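Local coordinates for putative diflavin flavoprotein A 3 (PDB 6H0C), which probably transfers electrons from NADH to oxygen, reducing it to water, this chain being its flavodiiron core with a zinc metallo-hydrolase-like and a flavodoxin-like part, at residues A[327-332]-A[359-364]; A[288-293]-A[298-303]. One frame throughout, in Å; residues are numbered along the deposited sequence.

Both contacts lie in the flavodoxin-like part and concern the layer of helices on one face of its parallel sheet. Contact 2 is the more deeply buried and joins a helix to the outermost strand 286-291; contact 1 runs between two helices of that layer and is only partly buried, with a lysine at its margin. The two meet where Ile331 CG2 of helix 323-335 lies 3.8 Å from Ile300 CG2 of helix 297-306, so the three helices pack in succession. Each interface is apolar across its middle. Contact 1 then passes outward to a long, exposed lysine side chain, whereas contact 2 is bordered by a glutamate and waters near the strand's backbone.

Contact 1: A[327-332]-A[359-364]; sequences TALGIT and ENKFRD
Leu329 stretches its CG opposite the backbone N (chi1 166°), and Phe362 swings its ring to the side of its own backbone N (chi1 -73°); these two torsions carry the side chains into the gap between the helices. There the two pass one another, pointing opposite ways. One methyl of the leucine meets the ring: CD1 lies 3.6 Å from Phe362 CZ and 3.7 Å from Phe362 CE1, reaching it obliquely. The other methyl turns toward the margin, where Leu329 CD2 is 4.4 Å from Lys361 CG. Only the aliphatic base of the lysine serves here, since its chain then leads away, which suits a long charged residue at an exposed border.

One turn after the leucine, Thr332 CG2 comes within 4.3 Å of Phe362 CE1. Threonine can offer this methyl while its hydroxyl turns back into its own helix: OG1 bonds to Ala328 O at 2.9 Å, from above the carbonyl plane. That oxygen also accepts from Thr332 N, so two donors from one residue grip it, and a buried hydroxyl is satisfied.

The segment axes are nearly parallel, 9° apart, but 11.9 Å from each other, a separation that asks for large side chains such as leucine and phenylalanine. On its sheet side the Phe362 ring meets Phe310 and Phe312 edge-to-face and touches Cys342 and Val344. Neighbouring helices lying side by side over a parallel sheet are characteristic of the three-layer alpha/beta/alpha flavodoxin-like fold.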
loop_
_atom_site.group_PDB
_atom_site.type_symbol
_atom_site.label_atom_id
_atom_site.label_comp_id
_atom_site.label_asym_id
_atom_site.label_seq_id
_atom_site.Cartn_x
_atom_site.Cartn_y
_atom_site.Cartn_z
ATOM N N THR A 327 -9.279 1.345 -21.179
ATOM C CA THR A 327 -10.400 2.224 -20.881
ATOM C C THR A 327 -9.919 3.542 -20.250
ATOM O O THR A 327 -10.443 4.602 -20.591
ATOM C CB THR A 327 -11.436 1.544 -19.962
ATOM O OG1 THR A 327 -10.815 1.181 -18.731
ATOM C CG2 THR A 327 -11.992 0.293 -20.636
ATOM N N ALA A 328 -8.932 3.492 -19.352
ATOM C CA ALA A 328 -8.346 4.732 -18.801
ATOM C C ALA A 328 -7.777 5.615 -19.923
ATOM O O ALA A 328 -7.882 6.844 -19.880
ATOM C CB ALA A 328 -7.252 4.413 -17.770
ATOM N N LEU A 329 -7.173 4.979 -20.925
ATOM C CA LEU A 329 -6.611 5.696 -22.069
ATOM C C LEU A 329 -7.692 6.510 -22.791
ATOM O O LEU A 329 -7.469 7.668 -23.154
ATOM C CB LEU A 329 -5.940 4.716 -23.040
ATOM C CG LEU A 329 -5.586 5.237 -24.436
ATOM C CD1 LEU A 329 -4.445 6.225 -24.361
ATOM C CD2 LEU A 329 -5.244 4.086 -25.381
ATOM N N GLY A 330 -8.860 5.902 -22.993
ATOM C CA GLY A 330 -9.969 6.582 -23.640
ATOM C C GLY A 330 -10.440 7.796 -22.860
ATOM O O GLY A 330 -10.681 8.870 -23.425
ATOM N N ILE A 331 -10.580 7.624 -21.551
ATOM C CA ILE A 331 -11.023 8.716 -20.694
ATOM C C ILE A 331 -9.981 9.821 -20.689
ATOM O O ILE A 331 -10.319 11.003 -20.721
ATOM C CB ILE A 331 -11.299 8.227 -19.252
ATOM C CG1 ILE A 331 -12.429 7.186 -19.259
ATOM C CG2 ILE A 331 -11.642 9.401 -18.339
ATOM C CD1 ILE A 331 -12.604 6.450 -17.941
ATOM N N THR A 332 -8.709 9.439 -20.670
ATOM C CA THR A 332 -7.637 10.424 -20.660
ATOM C C THR A 332 -7.617 11.212 -21.972
ATOM O O THR A 332 -7.558 12.441 -21.962
ATOM C CB THR A 332 -6.272 9.758 -20.415
ATOM O OG1 THR A 332 -6.278 9.134 -19.124
ATOM C CG2 THR A 332 -5.148 10.795 -20.462
ATOM N N GLU A 359 2.686 4.834 -26.109
ATOM C CA GLU A 359 3.580 5.875 -26.593
ATOM C C GLU A 359 3.057 6.434 -27.916
ATOM O O GLU A 359 2.973 7.647 -28.107
ATOM C CB GLU A 359 4.997 5.320 -26.757
ATOM C CG GLU A 359 6.019 6.311 -27.309
ATOM C CD GLU A 359 7.432 5.753 -27.298
ATOM O OE1 GLU A 359 7.642 4.650 -27.845
ATOM O OE2 GLU A 359 8.327 6.413 -26.731
ATOM N N ASN A 360 2.681 5.530 -28.813
ATOM C CA ASN A 360 2.167 5.896 -30.128
ATOM C C ASN A 360 0.874 6.684 -30.079
ATOM O O ASN A 360 0.707 7.656 -30.819
ATOM C CB ASN A 360 1.942 4.648 -30.970
ATOM C CG ASN A 360 3.215 4.099 -31.524
ATOM O OD1 ASN A 360 4.175 4.838 -31.737
ATOM N ND2 ASN A 360 3.243 2.795 -31.762
ATOM N N LYS A 361 -0.047 6.250 -29.223
ATOM C CA LYS A 361 -1.346 6.905 -29.128
ATOM C C LYS A 361 -1.196 8.322 -28.578
ATOM O O LYS A 361 -1.830 9.256 -29.071
ATOM C CB LYS A 361 -2.309 6.077 -28.267
ATOM C CG LYS A 361 -3.154 5.104 -29.084
ATOM C CD LYS A 361 -2.291 4.340 -30.068
ATOM C CE LYS A 361 -3.113 3.536 -31.056
ATOM N NZ LYS A 361 -2.238 2.605 -31.835
ATOM N N PHE A 362 -0.339 8.489 -27.579
ATOM C CA PHE A 362 -0.129 9.805 -27.000
ATOM C C PHE A 362 0.644 10.706 -27.969
ATOM O O PHE A 362 0.343 11.899 -28.087
ATOM C CB PHE A 362 0.581 9.686 -25.648
ATOM C CG PHE A 362 -0.308 9.150 -24.557
ATOM C CD1 PHE A 362 -1.594 9.649 -24.388
ATOM C CD2 PHE A 362 0.124 8.134 -23.719
ATOM C CE1 PHE A 362 -2.430 9.149 -23.391
ATOM C CE2 PHE A 362 -0.708 7.630 -22.726
ATOM C CZ PHE A 362 -1.980 8.135 -22.562
ATOM N N ARG A 363 1.610 10.140 -28.688
ATOM C CA ARG A 363 2.326 10.933 -29.685
ATOM C C ARG A 363 1.385 11.384 -30.805
ATOM O O ARG A 363 1.381 12.557 -31.172
ATOM C CB ARG A 363 3.508 10.168 -30.273
ATOM C CG ARG A 363 4.276 10.995 -31.307
ATOM C CD ARG A 363 5.616 10.378 -31.673
ATOM N NE ARG A 363 5.522 8.927 -31.798
ATOM C CZ ARG A 363 6.225 8.069 -31.065
ATOM N NH1 ARG A 363 7.090 8.512 -30.158
ATOM N NH2 ARG A 363 6.067 6.764 -31.248
ATOM N N ASP A 364 0.585 10.466 -31.337
ATOM C CA ASP A 364 -0.384 10.822 -32.376
ATOM C C ASP A 364 -1.386 11.863 -31.882
ATOM O O ASP A 364 -1.858 12.701 -32.653
ATOM C CB ASP A 364 -1.134 9.585 -32.873
ATOM C CG ASP A 364 -0.244 8.644 -33.655
ATOM O OD1 ASP A 364 -0.700 7.531 -33.995
ATOM O OD2 ASP A 364 0.920 9.018 -33.919
#

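Contact 2: A[288-293]-A[298-303]; sequences TAINAE and EEIKEA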
loop_
_atom_site.group_PDB
_atom_site.type_symbol
_atom_site.label_atom_id
_atom_site.label_comp_id
_atom_site.label_asym_id
_atom_site.label_seq_id
_atom_site.Cartn_x
_atom_site.Cartn_y
_atom_site.Cartn_z
ATOM N N THR A 288 -1.155 12.347 -7.860
ATOM C CA THR A 288 -2.402 11.641 -7.631
ATOM C C THR A 288 -2.291 10.301 -8.338
ATOM O O THR A 288 -2.454 10.198 -9.552
ATOM C CB THR A 288 -3.619 12.424 -8.155
ATOM O OG1 THR A 288 -3.798 13.607 -7.369
ATOM C CG2 THR A 288 -4.879 11.574 -8.076
ATOM N N ALA A 289 -1.965 9.274 -7.571
ATOM C CA ALA A 289 -1.903 7.934 -8.109
ATOM C C ALA A 289 -3.306 7.440 -8.472
ATOM O O ALA A 289 -4.274 7.698 -7.761
ATOM C CB ALA A 289 -1.248 6.999 -7.109
ATOM N N ILE A 290 -3.401 6.732 -9.590
ATOM C CA ILE A 290 -4.640 6.106 -10.016
ATOM C C ILE A 290 -4.377 4.640 -10.341
ATOM O O ILE A 290 -3.548 4.322 -11.206
ATOM C CB ILE A 290 -5.224 6.792 -11.253
ATOM C CG1 ILE A 290 -5.539 8.257 -10.955
ATOM C CG2 ILE A 290 -6.445 6.026 -11.755
ATOM C CD1 ILE A 290 -6.789 8.446 -10.154
ATOM N N ASN A 291 -5.062 3.755 -9.625
ATOM C CA ASN A 291 -5.045 2.328 -9.915
ATOM C C ASN A 291 -6.136 2.060 -10.951
ATOM O O ASN A 291 -7.325 2.099 -10.632
ATOM C CB ASN A 291 -5.262 1.521 -8.624
ATOM C CG ASN A 291 -5.252 0.013 -8.844
ATOM O OD1 ASN A 291 -5.471 -0.472 -9.950
ATOM N ND2 ASN A 291 -5.021 -0.736 -7.771
ATOM N N ALA A 292 -5.726 1.824 -12.195
ATOM C CA ALA A 292 -6.673 1.662 -13.295
ATOM C C ALA A 292 -7.641 0.513 -13.025
ATOM O O ALA A 292 -8.815 0.559 -13.396
ATOM C CB ALA A 292 -5.925 1.433 -14.603
ATOM N N GLU A 293 -7.138 -0.513 -12.355
ATOM C CA GLU A 293 -7.918 -1.712 -12.078
ATOM C C GLU A 293 -9.104 -1.440 -11.155
ATOM O O GLU A 293 -10.163 -2.034 -11.309
ATOM C CB GLU A 293 -7.008 -2.763 -11.453
ATOM C CG GLU A 293 -7.459 -4.172 -11.626
ATOM C CD GLU A 293 -6.390 -5.144 -11.198
ATOM O OE1 GLU A 293 -5.961 -5.073 -10.031
ATOM O OE2 GLU A 293 -5.961 -5.963 -12.033
ATOM N N GLU A 298 -15.023 8.668 -12.908
ATOM C CA GLU A 298 -15.031 10.020 -12.377
ATOM C C GLU A 298 -13.707 10.352 -11.677
ATOM O O GLU A 298 -13.220 11.482 -11.767
ATOM C CB GLU A 298 -16.219 10.208 -11.437
ATOM C CG GLU A 298 -17.557 10.023 -12.149
ATOM C CD GLU A 298 -17.700 10.921 -13.375
ATOM O OE1 GLU A 298 -17.400 12.130 -13.264
ATOM O OE2 GLU A 298 -18.102 10.421 -14.451
ATOM N N GLU A 299 -13.117 9.370 -11.002
ATOM C CA GLU A 299 -11.798 9.561 -10.401
ATOM C C GLU A 299 -10.780 9.981 -11.450
ATOM O O GLU A 299 -9.979 10.893 -11.231
ATOM C CB GLU A 299 -11.294 8.286 -9.730
ATOM C CG GLU A 299 -11.874 7.960 -8.385
ATOM C CD GLU A 299 -11.219 6.723 -7.810
ATOM O OE1 GLU A 299 -9.968 6.706 -7.730
ATOM O OE2 GLU A 299 -11.944 5.762 -7.469
ATOM N N ILE A 300 -10.799 9.290 -12.583
ATOM C CA ILE A 300 -9.803 9.539 -13.612
ATOM C C ILE A 300 -10.053 10.900 -14.239
ATOM O O ILE A 300 -9.114 11.662 -14.456
ATOM C CB ILE A 300 -9.799 8.437 -14.685
ATOM C CG1 ILE A 300 -9.355 7.112 -14.057
ATOM C CG2 ILE A 300 -8.862 8.810 -15.814
ATOM C CD1 ILE A 300 -9.579 5.918 -14.932
ATOM N N LYS A 301 -11.318 11.216 -14.503
ATOM C CA LYS A 301 -11.657 12.531 -15.032
ATOM C C LYS A 301 -11.164 13.633 -14.101
ATOM O O LYS A 301 -10.535 14.585 -14.555
ATOM C CB LYS A 301 -13.160 12.673 -15.240
ATOM C CG LYS A 301 -13.719 11.871 -16.394
ATOM C CD LYS A 301 -15.237 12.011 -16.451
ATOM C CE LYS A 301 -15.848 11.087 -17.488
ATOM N NZ LYS A 301 -17.341 11.158 -17.436
ATOM N N GLU A 302 -11.450 13.509 -12.805
ATOM C CA GLU A 302 -11.083 14.555 -11.842
ATOM C C GLU A 302 -9.570 14.721 -11.749
ATOM O O GLU A 302 -9.062 15.835 -11.655
ATOM C CB GLU A 302 -11.652 14.252 -10.452
ATOM C CG GLU A 302 -13.174 14.166 -10.388
ATOM C CD GLU A 302 -13.879 15.425 -10.887
ATOM O OE1 GLU A 302 -14.571 16.077 -10.072
ATOM O OE2 GLU A 302 -13.761 15.753 -12.090
ATOM N N ALA A 303 -8.853 13.604 -11.758
ATOM C CA ALA A 303 -7.405 13.659 -11.698
ATOM C C ALA A 303 -6.867 14.399 -12.921
ATOM O O ALA A 303 -6.072 15.328 -12.785
ATOM C CB ALA A 303 -6.817 12.261 -11.603
HETATM O O HOH W 1 -7.080 8.149 -7.045
HETATM O O HOH W 2 -7.285 4.465 -7.707
#
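Glu299 is the first residue of 298-303 to approach the strand, at the border of the contact with Ile290. Its carbonyl O lies 4.2 Å from Ile290 CD1, while the carboxylate extends toward the strand's outer margin. Two waters sit there. The oxygen of one lies 2.9 Å from Ala289 O; the oxygen of the other accepts from Asn291 N at 3.0 Å, and this water gives Glu299 OE1 a long, weak bond. A glutamate suits this border because it can span to water and accept from Ser295 OG, although that bond too is weak.

Ile300 follows, packing its CG1 3.9 Å from Ile290 CG2 as the two branched chains meet at a slant. In Ile290, chi1 of -61° sends CG2 to Ile300, and the bend at chi2 (-77°) carries CD1 to Ala303 and the Glu299 carbonyl. Lys301 turns from the strand: its NZ forms a salt bridge with Glu298 OE2 (3.2 Å), and its chain lies against Ile331 and Asn335 of helix 323-335.

Ala303 completes the contact. Its methyl is shared by two partners, with CB 4.1 Å from Ile290 CD1 and 4.1 Å from Thr288 CG2, and it also meets Ala259 of the adjacent strand. So small a residue lets the helix come close to the sheet. Thr288 turns its methyl to the helix, whereas its hydroxyl bonds to Lys306 and Asn257.

Strand and helix run roughly antiparallel, as expected for the first half of a beta-alpha-beta unit leading on to strand 309-313. No hydrogen bond joins the segments directly, and what meets directly is largely apolar; polar groups lie at both ends, Glu299 with its waters at one and the Thr288 hydroxyl with its partners at the other.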